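Local coordinates for Oxidored_FMN domain-containing protein ([Pseudomonas] geniculata N1, PDB 6L6J) that acts as 6-hydroxypseudooxynicotine amine oxidase (HisD), an oxidoreductase that carries FMN and a [4Fe-4S] cluster and also holds bound ADP, at residues A[81-86]-A[156-161]; A[172-175]-A[179-182]; A[364-369]-A[659-664]; A[548-551]-A[557-560]. One frame throughout, in Å; residues are numbered along the deposited sequence.

Contact 1 of 4, residues A[81-86]-A[156-161]; sequences KYIEPL and ALRAKR. With SO4 (sulfate ion), chain G.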
loop_
_atom_site.group_PDB
_atom_site.type_symbol
_atom_site.label_atom_id
_atom_site.label_comp_id
_atom_site.label_asym_id
_atom_site.label_seq_id
_atom_site.Cartn_x
_atom_site.Cartn_y
_atom_site.Cartn_z
ATOM N N LYS A 81 -24.534 18.422 7.036
ATOM C CA LYS A 81 -24.778 17.265 7.939
ATOM C C LYS A 81 -23.464 16.519 8.174
ATOM O O LYS A 81 -23.398 15.779 9.174
ATOM C CB LYS A 81 -25.860 16.332 7.381
ATOM C CG LYS A 81 -25.473 15.379 6.246
ATOM C CD LYS A 81 -26.692 14.597 5.718
ATOM C CE LYS A 81 -26.364 13.374 4.878
ATOM N NZ LYS A 81 -26.519 13.622 3.414
ATOM N N TYR A 82 -22.463 16.729 7.305
ATOM C CA TYR A 82 -21.139 16.044 7.362
ATOM C C TYR A 82 -20.168 16.779 8.317
ATOM O O TYR A 82 -19.146 16.142 8.735
ATOM C CB TYR A 82 -20.575 15.856 5.950
ATOM C CG TYR A 82 -21.423 15.019 5.030
ATOM C CD1 TYR A 82 -21.757 13.704 5.337
ATOM C CD2 TYR A 82 -21.893 15.542 3.834
ATOM C CE1 TYR A 82 -22.546 12.937 4.482
ATOM C CE2 TYR A 82 -22.690 14.795 2.980
ATOM C CZ TYR A 82 -23.029 13.497 3.310
ATOM O OH TYR A 82 -23.820 12.791 2.442
ATOM N N ILE A 83 -20.488 18.027 8.717
ATOM C CA ILE A 83 -19.610 18.899 9.560
ATOM C C ILE A 83 -19.368 18.240 10.926
ATOM O O ILE A 83 -18.210 18.087 11.283
ATOM C CB ILE A 83 -20.184 20.321 9.733
ATOM C CG1 ILE A 83 -20.211 21.087 8.409
ATOM C CG2 ILE A 83 -19.412 21.081 10.809
ATOM C CD1 ILE A 83 -20.823 22.459 8.503
ATOM N N GLU A 84 -20.421 17.904 11.666
ATOM C CA GLU A 84 -20.303 17.369 13.048
ATOM C C GLU A 84 -19.583 16.020 12.997
ATOM O O GLU A 84 -18.638 15.797 13.749
ATOM C CB GLU A 84 -21.674 17.309 13.739
ATOM C CG GLU A 84 -21.605 17.485 15.249
ATOM C CD GLU A 84 -21.019 16.304 16.038
ATOM O OE1 GLU A 84 -19.802 16.391 16.450
ATOM O OE2 GLU A 84 -21.779 15.299 16.284
ATOM N N PRO A 85 -19.987 15.073 12.119
ATOM C CA PRO A 85 -19.227 13.833 11.920
ATOM C C PRO A 85 -17.711 14.021 11.729
ATOM O O PRO A 85 -16.943 13.290 12.356
ATOM C CB PRO A 85 -19.852 13.247 10.642
ATOM C CG PRO A 85 -21.285 13.726 10.679
ATOM C CD PRO A 85 -21.216 15.112 11.305
ATOM N N LEU A 86 -17.298 14.987 10.904
ATOM C CA LEU A 86 -15.853 15.222 10.623
ATOM C C LEU A 86 -15.178 15.970 11.778
ATOM O O LEU A 86 -13.954 15.790 11.939
ATOM C CB LEU A 86 -15.683 15.982 9.305
ATOM C CG LEU A 86 -16.006 15.204 8.028
ATOM C CD1 LEU A 86 -15.699 16.050 6.815
ATOM C CD2 LEU A 86 -15.254 13.885 7.952
ATOM N N ALA A 156 -14.961 24.558 1.644
ATOM C CA ALA A 156 -13.839 25.133 2.431
ATOM C C ALA A 156 -14.410 25.730 3.718
ATOM O O ALA A 156 -13.858 25.410 4.796
ATOM C CB ALA A 156 -13.069 26.156 1.647
ATOM N N LEU A 157 -15.508 26.502 3.605
ATOM C CA LEU A 157 -16.240 27.087 4.764
ATOM C C LEU A 157 -16.675 25.967 5.716
ATOM O O LEU A 157 -16.370 26.091 6.917
ATOM C CB LEU A 157 -17.408 27.954 4.281
ATOM C CG LEU A 157 -16.975 29.288 3.654
ATOM C CD1 LEU A 157 -18.106 29.954 2.883
ATOM C CD2 LEU A 157 -16.420 30.235 4.704
ATOM N N ARG A 158 -17.279 24.895 5.207
ATOM C CA ARG A 158 -17.732 23.747 6.032
ATOM C C ARG A 158 -16.535 23.153 6.790
ATOM O O ARG A 158 -16.697 22.814 7.998
ATOM C CB ARG A 158 -18.407 22.676 5.173
ATOM C CG ARG A 158 -19.778 23.061 4.635
ATOM C CD ARG A 158 -20.506 21.881 3.993
ATOM N NE ARG A 158 -21.693 22.332 3.272
ATOM C CZ ARG A 158 -21.703 22.744 2.000
ATOM N NH1 ARG A 158 -20.605 22.720 1.261
ATOM N NH2 ARG A 158 -22.827 23.181 1.471
ATOM N N ALA A 159 -15.385 23.036 6.131
ATOM C CA ALA A 159 -14.146 22.473 6.722
ATOM C C ALA A 159 -13.663 23.355 7.884
ATOM O O ALA A 159 -13.219 22.795 8.886
ATOM C CB ALA A 159 -13.083 22.315 5.659
ATOM N N LYS A 160 -13.729 24.682 7.738
ATOM C CA LYS A 160 -13.376 25.662 8.809
ATOM C C LYS A 160 -14.247 25.371 10.037
ATOM O O LYS A 160 -13.679 25.130 11.096
ATOM C CB LYS A 160 -13.568 27.103 8.316
ATOM C CG LYS A 160 -12.758 28.169 9.039
ATOM C CD LYS A 160 -13.357 29.552 8.863
ATOM C CE LYS A 160 -12.354 30.683 8.776
ATOM N NZ LYS A 160 -12.248 31.408 10.059
ATOM N N ARG A 161 -15.569 25.307 9.842
ATOM C CA ARG A 161 -16.596 25.042 10.881
ATOM C C ARG A 161 -16.302 23.716 11.594
ATOM O O ARG A 161 -16.602 23.604 12.779
ATOM C CB ARG A 161 -17.994 25.015 10.256
ATOM C CG ARG A 161 -18.518 26.365 9.776
ATOM C CD ARG A 161 -20.050 26.441 9.835
ATOM N NE ARG A 161 -20.518 26.052 11.173
ATOM C CZ ARG A 161 -21.609 25.320 11.462
ATOM N NH1 ARG A 161 -22.415 24.893 10.495
ATOM N NH2 ARG A 161 -21.877 25.024 12.732
HETATM S S SO4 G . -26.698 9.639 1.500
HETATM O O1 SO4 G . -26.453 10.476 2.664
HETATM O O2 SO4 G . -28.114 9.544 1.254
HETATM O O3 SO4 G . -26.058 10.197 0.340
HETATM O O4 SO4 G . -26.178 8.319 1.731
#

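Contact 2 of 4, residues A[172-175]-A[179-182]; sequences AHNL and QDFL. With FMN (flavin mononucleotide), chain B.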
loop_
_atom_site.group_PDB
_atom_site.type_symbol
_atom_site.label_atom_id
_atom_site.label_comp_id
_atom_site.label_asym_id
_atom_site.label_seq_id
_atom_site.Cartn_x
_atom_site.Cartn_y
_atom_site.Cartn_z
ATOM N N ALA A 172 -3.912 16.715 -8.654
ATOM C CA ALA A 172 -2.916 15.621 -8.643
ATOM C C ALA A 172 -3.556 14.291 -9.039
ATOM O O ALA A 172 -4.746 14.297 -9.338
ATOM C CB ALA A 172 -2.268 15.527 -7.274
ATOM N N HIS A 173 -2.737 13.230 -9.111
ATOM C CA HIS A 173 -3.091 11.798 -9.346
ATOM C C HIS A 173 -3.903 11.553 -10.639
ATOM O O HIS A 173 -4.357 10.393 -10.817
ATOM C CB HIS A 173 -3.849 11.276 -8.120
ATOM C CG HIS A 173 -2.964 11.174 -6.931
ATOM N ND1 HIS A 173 -3.026 12.071 -5.897
ATOM C CD2 HIS A 173 -1.972 10.298 -6.640
ATOM C CE1 HIS A 173 -2.108 11.744 -5.003
ATOM N NE2 HIS A 173 -1.445 10.658 -5.436
ATOM N N ASN A 174 -4.108 12.563 -11.499
ATOM C CA ASN A 174 -5.161 12.513 -12.543
ATOM C C ASN A 174 -6.527 12.143 -11.910
ATOM O O ASN A 174 -7.355 11.503 -12.598
ATOM C CB ASN A 174 -4.775 11.523 -13.635
ATOM C CG ASN A 174 -5.679 11.630 -14.840
ATOM O OD1 ASN A 174 -6.246 12.708 -15.075
ATOM N ND2 ASN A 174 -5.845 10.535 -15.577
ATOM N N LEU A 175 -6.771 12.552 -10.657
ATOM C CA LEU A 175 -8.074 12.401 -9.953
ATOM C C LEU A 175 -8.660 13.778 -9.610
ATOM O O LEU A 175 -9.309 13.884 -8.567
ATOM C CB LEU A 175 -7.871 11.564 -8.685
ATOM C CG LEU A 175 -7.193 10.207 -8.883
ATOM C CD1 LEU A 175 -6.940 9.535 -7.544
ATOM C CD2 LEU A 175 -8.022 9.294 -9.791
ATOM N N GLN A 179 -6.690 19.280 -12.768
ATOM C CA GLN A 179 -5.625 18.632 -13.592
ATOM C C GLN A 179 -6.192 18.382 -14.995
ATOM O O GLN A 179 -5.484 18.661 -15.960
ATOM C CB GLN A 179 -5.109 17.338 -12.956
ATOM C CG GLN A 179 -3.844 16.827 -13.623
ATOM C CD GLN A 179 -3.197 15.622 -12.976
ATOM O OE1 GLN A 179 -3.371 15.334 -11.785
ATOM N NE2 GLN A 179 -2.412 14.907 -13.782
ATOM N N ASP A 180 -7.439 17.905 -15.089
ATOM C CA ASP A 180 -8.155 17.717 -16.379
ATOM C C ASP A 180 -8.174 19.046 -17.144
ATOM O O ASP A 180 -7.886 19.048 -18.346
ATOM C CB ASP A 180 -9.563 17.156 -16.177
ATOM C CG ASP A 180 -9.610 15.724 -15.642
ATOM O OD1 ASP A 180 -8.552 15.015 -15.727
ATOM O OD2 ASP A 180 -10.699 15.320 -15.118
ATOM N N PHE A 181 -8.425 20.165 -16.479
ATOM C CA PHE A 181 -8.427 21.488 -17.154
ATOM C C PHE A 181 -7.004 21.835 -17.606
ATOM O O PHE A 181 -6.827 22.254 -18.767
ATOM C CB PHE A 181 -9.099 22.541 -16.278
ATOM C CG PHE A 181 -10.577 22.693 -16.530
ATOM C CD1 PHE A 181 -11.477 21.781 -16.028
ATOM C CD2 PHE A 181 -11.061 23.761 -17.275
ATOM C CE1 PHE A 181 -12.842 21.942 -16.235
ATOM C CE2 PHE A 181 -12.423 23.912 -17.498
ATOM C CZ PHE A 181 -13.309 23.002 -16.977
ATOM N N LEU A 182 -6.005 21.618 -16.753
ATOM C CA LEU A 182 -4.561 21.828 -17.077
ATOM C C LEU A 182 -4.096 21.050 -18.318
ATOM O O LEU A 182 -3.227 21.566 -19.041
ATOM C CB LEU A 182 -3.723 21.331 -15.901
ATOM C CG LEU A 182 -3.149 22.393 -14.992
ATOM C CD1 LEU A 182 -2.176 21.727 -14.030
ATOM C CD2 LEU A 182 -2.486 23.499 -15.810
HETATM N N1 FMN B . -3.049 10.581 -2.317
HETATM C C2 FMN B . -4.057 11.506 -2.426
HETATM O O2 FMN B . -3.758 12.627 -2.849
HETATM N N3 FMN B . -5.332 11.294 -2.077
HETATM C C4 FMN B . -5.720 10.107 -1.579
HETATM O O4 FMN B . -6.892 9.912 -1.263
HETATM C C4A FMN B . -4.705 9.025 -1.447
HETATM N N5 FMN B . -5.032 7.804 -0.959
HETATM C C5A FMN B . -4.058 6.881 -0.786
HETATM C C6 FMN B . -4.373 5.651 -0.214
HETATM C C7 FMN B . -3.369 4.723 -0.023
HETATM C C7M FMN B . -3.733 3.398 0.526
HETATM C C8 FMN B . -1.978 5.027 -0.380
HETATM C C8M FMN B . -0.879 4.019 -0.215
HETATM C C9 FMN B . -1.649 6.233 -0.940
HETATM C C9A FMN B . -2.630 7.192 -1.152
HETATM N N10 FMN B . -2.306 8.450 -1.680
HETATM C C10 FMN B . -3.319 9.364 -1.831
HETATM C "C1'" FMN B . -0.909 8.830 -2.064
HETATM C "C2'" FMN B . -0.113 9.247 -0.842
HETATM O "O2'" FMN B . -0.685 10.453 -0.369
HETATM C "C3'" FMN B . 1.336 9.484 -1.141
HETATM O "O3'" FMN B . 1.446 10.597 -2.030
HETATM C "C4'" FMN B . 2.059 8.281 -1.747
HETATM O "O4'" FMN B . 1.685 7.070 -1.048
HETATM C "C5'" FMN B . 3.568 8.481 -1.739
HETATM O "O5'" FMN B . 3.991 8.607 -0.392
HETATM P P FMN B . 4.529 7.316 0.425
HETATM O O1P FMN B . 5.778 6.861 -0.295
HETATM O O2P FMN B . 4.766 7.884 1.789
HETATM O O3P FMN B . 3.397 6.307 0.373
#

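Contact 3 of 4, residues A[364-369]-A[659-664]; sequences QNPSAG and DGRKAG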
loop_
_atom_site.group_PDB
_atom_site.type_symbol
_atom_site.label_atom_id
_atom_site.label_comp_id
_atom_site.label_asym_id
_atom_site.label_seq_id
_atom_site.Cartn_x
_atom_site.Cartn_y
_atom_site.Cartn_z
ATOM N N GLN A 364 2.935 -5.010 7.425
ATOM C CA GLN A 364 3.915 -4.816 8.526
ATOM C C GLN A 364 3.153 -4.588 9.829
ATOM O O GLN A 364 3.545 -5.179 10.847
ATOM C CB GLN A 364 4.859 -3.643 8.259
ATOM C CG GLN A 364 6.096 -3.956 7.430
ATOM C CD GLN A 364 7.095 -4.800 8.177
ATOM O OE1 GLN A 364 6.787 -5.914 8.607
ATOM N NE2 GLN A 364 8.314 -4.286 8.326
ATOM N N ASN A 365 2.076 -3.815 9.766
ATOM C CA ASN A 365 1.307 -3.350 10.947
ATOM C C ASN A 365 -0.117 -3.901 10.868
ATOM O O ASN A 365 -1.017 -3.197 10.422
ATOM C CB ASN A 365 1.383 -1.819 11.027
ATOM C CG ASN A 365 0.527 -1.209 12.111
ATOM O OD1 ASN A 365 0.213 -1.863 13.122
ATOM N ND2 ASN A 365 0.115 0.030 11.879
ATOM N N PRO A 366 -0.384 -5.154 11.319
ATOM C CA PRO A 366 -1.749 -5.707 11.304
ATOM C C PRO A 366 -2.852 -4.802 11.905
ATOM O O PRO A 366 -4.016 -4.929 11.471
ATOM C CB PRO A 366 -1.613 -6.978 12.157
ATOM C CG PRO A 366 -0.174 -7.399 11.933
ATOM C CD PRO A 366 0.601 -6.102 11.861
ATOM N N SER A 367 -2.470 -3.908 12.833
ATOM C CA SER A 367 -3.354 -2.949 13.545
ATOM C C SER A 367 -3.970 -1.948 12.555
ATOM O O SER A 367 -5.089 -1.442 12.840
ATOM C CB SER A 367 -2.608 -2.220 14.661
ATOM O OG SER A 367 -2.417 -0.840 14.355
ATOM N N ALA A 368 -3.275 -1.646 11.453
ATOM C CA ALA A 368 -3.739 -0.676 10.430
ATOM C C ALA A 368 -5.107 -1.133 9.929
ATOM O O ALA A 368 -5.160 -2.219 9.365
ATOM C CB ALA A 368 -2.752 -0.561 9.287
ATOM N N GLY A 369 -6.147 -0.323 10.172
ATOM C CA GLY A 369 -7.542 -0.570 9.757
ATOM C C GLY A 369 -8.286 -1.512 10.692
ATOM O O GLY A 369 -9.438 -1.844 10.358
ATOM N N ASP A 659 -3.034 -13.235 10.945
ATOM C CA ASP A 659 -3.268 -14.451 11.775
ATOM C C ASP A 659 -2.404 -14.361 13.037
ATOM O O ASP A 659 -2.940 -14.601 14.145
ATOM C CB ASP A 659 -2.967 -15.749 11.026
ATOM C CG ASP A 659 -4.052 -16.213 10.074
ATOM O OD1 ASP A 659 -5.096 -15.546 9.985
ATOM O OD2 ASP A 659 -3.834 -17.251 9.418
ATOM N N GLY A 660 -1.119 -14.030 12.876
ATOM C CA GLY A 660 -0.140 -13.957 13.979
ATOM C C GLY A 660 -0.620 -13.045 15.093
ATOM O O GLY A 660 -0.582 -13.471 16.255
ATOM N N ARG A 661 -1.028 -11.822 14.742
ATOM C CA ARG A 661 -1.537 -10.792 15.679
ATOM C C ARG A 661 -2.796 -11.322 16.364
ATOM O O ARG A 661 -2.859 -11.222 17.609
ATOM C CB ARG A 661 -1.846 -9.478 14.953
ATOM C CG ARG A 661 -2.220 -8.335 15.894
ATOM C CD ARG A 661 -1.063 -7.874 16.774
ATOM N NE ARG A 661 -0.758 -6.468 16.529
ATOM C CZ ARG A 661 0.400 -5.977 16.087
ATOM N NH1 ARG A 661 1.409 -6.792 15.822
ATOM N NH2 ARG A 661 0.539 -4.665 15.897
ATOM N N LYS A 662 -3.739 -11.881 15.591
ATOM C CA LYS A 662 -5.046 -12.380 16.104
ATOM C C LYS A 662 -4.790 -13.423 17.196
ATOM O O LYS A 662 -5.284 -13.234 18.324
ATOM C CB LYS A 662 -5.902 -12.957 14.981
ATOM C CG LYS A 662 -7.338 -13.283 15.359
ATOM C CD LYS A 662 -8.185 -13.606 14.135
ATOM C CE LYS A 662 -9.458 -14.371 14.432
ATOM N NZ LYS A 662 -9.906 -15.114 13.228
ATOM N N ALA A 663 -3.986 -14.443 16.901
ATOM C CA ALA A 663 -3.592 -15.472 17.894
ATOM C C ALA A 663 -3.019 -14.769 19.133
ATOM O O ALA A 663 -3.506 -15.036 20.242
ATOM C CB ALA A 663 -2.613 -16.448 17.282
ATOM N N GLY A 664 -2.052 -13.870 18.939
ATOM C CA GLY A 664 -1.355 -13.145 20.022
ATOM C C GLY A 664 -2.299 -12.371 20.947
ATOM O O GLY A 664 -2.018 -12.290 22.155
#

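Contact 4 of 4, residues A[548-551]-A[557-560]; sequences VTYV and PSPW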
loop_
_atom_site.group_PDB
_atom_site.type_symbol
_atom_site.label_atom_id
_atom_site.label_comp_id
_atom_site.label_asym_id
_atom_site.label_seq_id
_atom_site.Cartn_x
_atom_site.Cartn_y
_atom_site.Cartn_z
ATOM N N VAL A 548 12.202 -16.350 -21.734
ATOM C CA VAL A 548 10.943 -16.569 -20.962
ATOM C C VAL A 548 9.728 -16.127 -21.787
ATOM O O VAL A 548 9.766 -15.008 -22.333
ATOM C CB VAL A 548 10.978 -15.850 -19.595
ATOM C CG1 VAL A 548 9.712 -16.117 -18.795
ATOM C CG2 VAL A 548 12.193 -16.253 -18.783
ATOM N N THR A 549 8.686 -16.964 -21.811
ATOM C CA THR A 549 7.300 -16.555 -22.149
ATOM C C THR A 549 6.432 -16.628 -20.881
ATOM O O THR A 549 6.297 -17.719 -20.300
ATOM C CB THR A 549 6.714 -17.409 -23.283
ATOM O OG1 THR A 549 7.435 -17.169 -24.488
ATOM C CG2 THR A 549 5.263 -17.116 -23.582
ATOM N N TYR A 550 5.827 -15.514 -20.483
ATOM C CA TYR A 550 4.844 -15.467 -19.363
ATOM C C TYR A 550 3.453 -15.725 -19.944
ATOM O O TYR A 550 3.044 -14.963 -20.858
ATOM C CB TYR A 550 4.892 -14.117 -18.631
ATOM C CG TYR A 550 3.737 -13.894 -17.691
ATOM C CD1 TYR A 550 2.548 -13.318 -18.120
ATOM C CD2 TYR A 550 3.816 -14.298 -16.370
ATOM C CE1 TYR A 550 1.491 -13.119 -17.251
ATOM C CE2 TYR A 550 2.763 -14.107 -15.491
ATOM C CZ TYR A 550 1.594 -13.527 -15.935
ATOM O OH TYR A 550 0.556 -13.370 -15.067
ATOM N N VAL A 551 2.758 -16.749 -19.426
ATOM C CA VAL A 551 1.454 -17.255 -19.962
ATOM C C VAL A 551 0.440 -17.237 -18.821
ATOM O O VAL A 551 0.755 -17.888 -17.790
ATOM C CB VAL A 551 1.598 -18.681 -20.529
ATOM C CG1 VAL A 551 0.274 -19.222 -21.066
ATOM C CG2 VAL A 551 2.677 -18.786 -21.594
ATOM N N PRO A 557 -1.718 -9.517 -17.395
ATOM C CA PRO A 557 -0.626 -10.120 -16.637
ATOM C C PRO A 557 -0.797 -9.749 -15.157
ATOM O O PRO A 557 -1.120 -8.615 -14.878
ATOM C CB PRO A 557 0.658 -9.556 -17.270
ATOM C CG PRO A 557 0.219 -8.311 -18.006
ATOM C CD PRO A 557 -1.225 -8.561 -18.400
ATOM N N SER A 558 -0.599 -10.734 -14.276
ATOM C CA SER A 558 -0.538 -10.611 -12.796
ATOM C C SER A 558 -1.687 -9.756 -12.286
ATOM O O SER A 558 -1.459 -8.720 -11.659
ATOM C CB SER A 558 0.794 -10.056 -12.367
ATOM O OG SER A 558 1.834 -10.977 -12.688
ATOM N N PRO A 559 -2.944 -10.187 -12.536
ATOM C CA PRO A 559 -4.137 -9.345 -12.362
ATOM C C PRO A 559 -4.145 -8.514 -11.073
ATOM O O PRO A 559 -4.519 -7.333 -11.118
ATOM C CB PRO A 559 -5.269 -10.366 -12.343
ATOM C CG PRO A 559 -4.786 -11.408 -13.292
ATOM C CD PRO A 559 -3.296 -11.527 -13.031
ATOM N N TRP A 560 -3.714 -9.134 -9.972
ATOM C CA TRP A 560 -3.790 -8.517 -8.624
ATOM C C TRP A 560 -2.981 -7.206 -8.592
ATOM O O TRP A 560 -3.272 -6.347 -7.709
ATOM C CB TRP A 560 -3.302 -9.493 -7.548
ATOM C CG TRP A 560 -3.478 -8.924 -6.173
ATOM C CD1 TRP A 560 -2.511 -8.563 -5.282
ATOM C CD2 TRP A 560 -4.726 -8.561 -5.576
ATOM N NE1 TRP A 560 -3.075 -8.034 -4.156
ATOM C CE2 TRP A 560 -4.435 -8.013 -4.314
ATOM C CE3 TRP A 560 -6.060 -8.674 -5.978
ATOM C CZ2 TRP A 560 -5.439 -7.599 -3.445
ATOM C CZ3 TRP A 560 -7.047 -8.231 -5.132
ATOM C CH2 TRP A 560 -6.736 -7.695 -3.883
#

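Contact 1 of 4, residues A[81-86]-A[156-161]
Ile83 fits against Arg158 and Arg161, which lie one helical turn apart, and its side chain crosses both at about a right angle. The close packing is on the Arg158 side. There Ile83 CG1 sits 4.0 Å from Arg158 CB, and the same CG1 is 3.9 Å from the carbonyl oxygen Arg158 O. With CG1 anti to the carbonyl carbon (chi1 -66°) and the branch extended beyond it, CD1 reaches on past the Arg158 aliphatic stem. Helices 83-94 and 142-162 flank successive strands of the eight-stranded TIM barrel, and this isoleucine joins the first turn of 83-94 to the last turns of 142-162. The polar head of Arg158 turns to another partner, forming a salt bridge from NE to Asp80, just ahead of the first segment. The other side faces solvent: exposed Arg161 bends at chi3 (52°) and brings NH1 to 3.5 Å from Ile83 CD1, an oblique approach to its guanidinium without a polar partner in the opposite segment. Beside the contact, exposed Lys81 lays CG over the centre of one face of the buried Tyr82 ring. Lys81 NZ donates to Tyr82 OH at 3.0 Å, and it binds sulfate O1 at 3.2 Å, an ion probably from the crystallisation liquor that Arg76 also holds.

Contact 2 of 4, residues A[172-175]-A[179-182]
Gln179 reaches from the short helix 177-182 to the backbone of Asn174, and these two residues account for most of the surface buried here. The glutamine is extended, with CG anti to its own backbone N (chi1 -168°), which carries the amide against the loop. Gln179 OE1 accepts the Asn174 N-H at 2.9 Å with an N-H...O angle of 146°. The donor comes from above the carbonyl plane, 46° out of it. The other end of the amide is held too, since Gln179 NE2 donates to Ser261 OG, so bonds at both ends fix the rotation of the group. An alanine here would remove the whole amide, and Asn174 N would probably be left without its side-chain acceptor and Ser261 without its donor. Within the 172-175 loop, Leu175 N is bonded to Ala172 O at 3.0 Å. Asp180, the next helix residue, borders Asn174 while its carboxylate is bound by His129 NE2 and by the backbone N of Ala109. On the far side of the loop His173 turns away from the helix to the flavin, its ND1 bonded to Tyr170 OH and its NE2 to Asp266 OD2. A loop of this kind, following the fourth strand of a TIM barrel and lining the FMN pocket at the C-terminal ends of the strands, is characteristic of the NADH:flavin oxidoreductase family.

Contact 3 of 4, residues A[364-369]-A[659-664]
Pro366 packs on Arg661 where the type I beta turn from Asn365 to Ala368, just beyond the cluster ligand Cys362, meets helix 653-666, which follows the last strand of the Rossmann-type sheet. Apolar contact comes first. Pro366 CB lies 3.8 Å from Arg661 CB, and Pro366 CG is 4.0 Å from that same CB, the proline ring crossing the arginine chain at about a right angle. The flat head of the arginine is also covered: Pro366 CD sits 3.9 Å above one guanidinium face, offset toward its rim. Arg661 lays its head over CD because CG leaves anti to the backbone N (chi1 -173°) and the chain then bends at chi2 and chi3.

Charge pairing is supplied from a third element. Arg661 NH1 makes a salt bridge with Glu402 OE2 on helix 398-410, the helix that follows the glycine-rich turn of the nucleotide-binding domain. This probably balances the buried arginine and fixes the turn of its head, so that the guanidinium links that helix, the C-terminal helix and the loop beside the cluster.

The hydrogen bonds of the turn stay within the loop or run to Ile324. Ala368 N donates to Asn365 O at 2.9 Å and closes the turn, while Ser367 N makes a weak bond to Asn365 OD1 at 3.4 Å, in the manner of an Asx turn. The other end of that amide is held by Ile324, whose O accepts from Asn365 ND2. Arg661 NH2 stays 4.0 Å from Asn365 OD1, too far for a hydrogen bond, with the amide and guanidinium planes 43° apart.

Contact 4 of 4, residues A[548-551]-A[557-560]
Tyr550 extends from strand 547-552 to Pro557 and Ser558 in the loop that follows. The strand runs parallel between 522-527 and 580-582 in the sheet of the OYE-like second alpha/beta domain, so the contact joins a strand to the connection leading from it to helix 561-564. With CG anti to the backbone N (chi1 168°), the tyrosine ring stretches out to the loop and brings its hydroxyl to it.

Pro557 comes first. Its CB rests 3.7 Å from Tyr550 CE1, and its CA is also 3.7 Å from that ring carbon; the proline and tyrosine side chains cross at about a right angle, the contact being oblique to the aromatic plane.

At Ser558 the contact becomes polar. The backbone N of Ser558 donates to Tyr550 OH at 3.0 Å, with an N-H...O angle of 155°. The same hydroxyl is bonded to Asp527 OD2 at the end of the adjacent strand, so two partners hold the phenolic oxygen. A phenylalanine in place of Tyr550 would keep the ring against Pro557, but Ser558 N would probably lose its acceptor and Asp527 its hydroxyl partner. The serine side chain has a partner of its own: Ser558 OG bonds to Tyr531 O, while standing 3.6 Å from Tyr550 OH.

Beyond it Pro559 turns to Tyr530 and Ala554, and the indole of Trp560 meets the ring of Tyr531 edge-to-face.

Overall arrangement
Contacts 1 and 2 both belong to the TIM barrel, yet their centres lie 25 Å apart: contact 1 joins helices on the outer wall, away from the annotated sites, whereas contact 2 places His173 in the FMN pocket. The side chain of His173 is about 14 Å from the [4Fe-4S] cluster. Contact 3 lies closer to that cluster, the Asn365 side chain being about 6 Å from it, and ties this region to the nucleotide-binding domain, whose bound ADP is about 12 Å from the Pro366 side chain. Contact 4 is nested in the chain between the segments of contact 3, their centres 31 Å apart, and is local to the second alpha/beta domain.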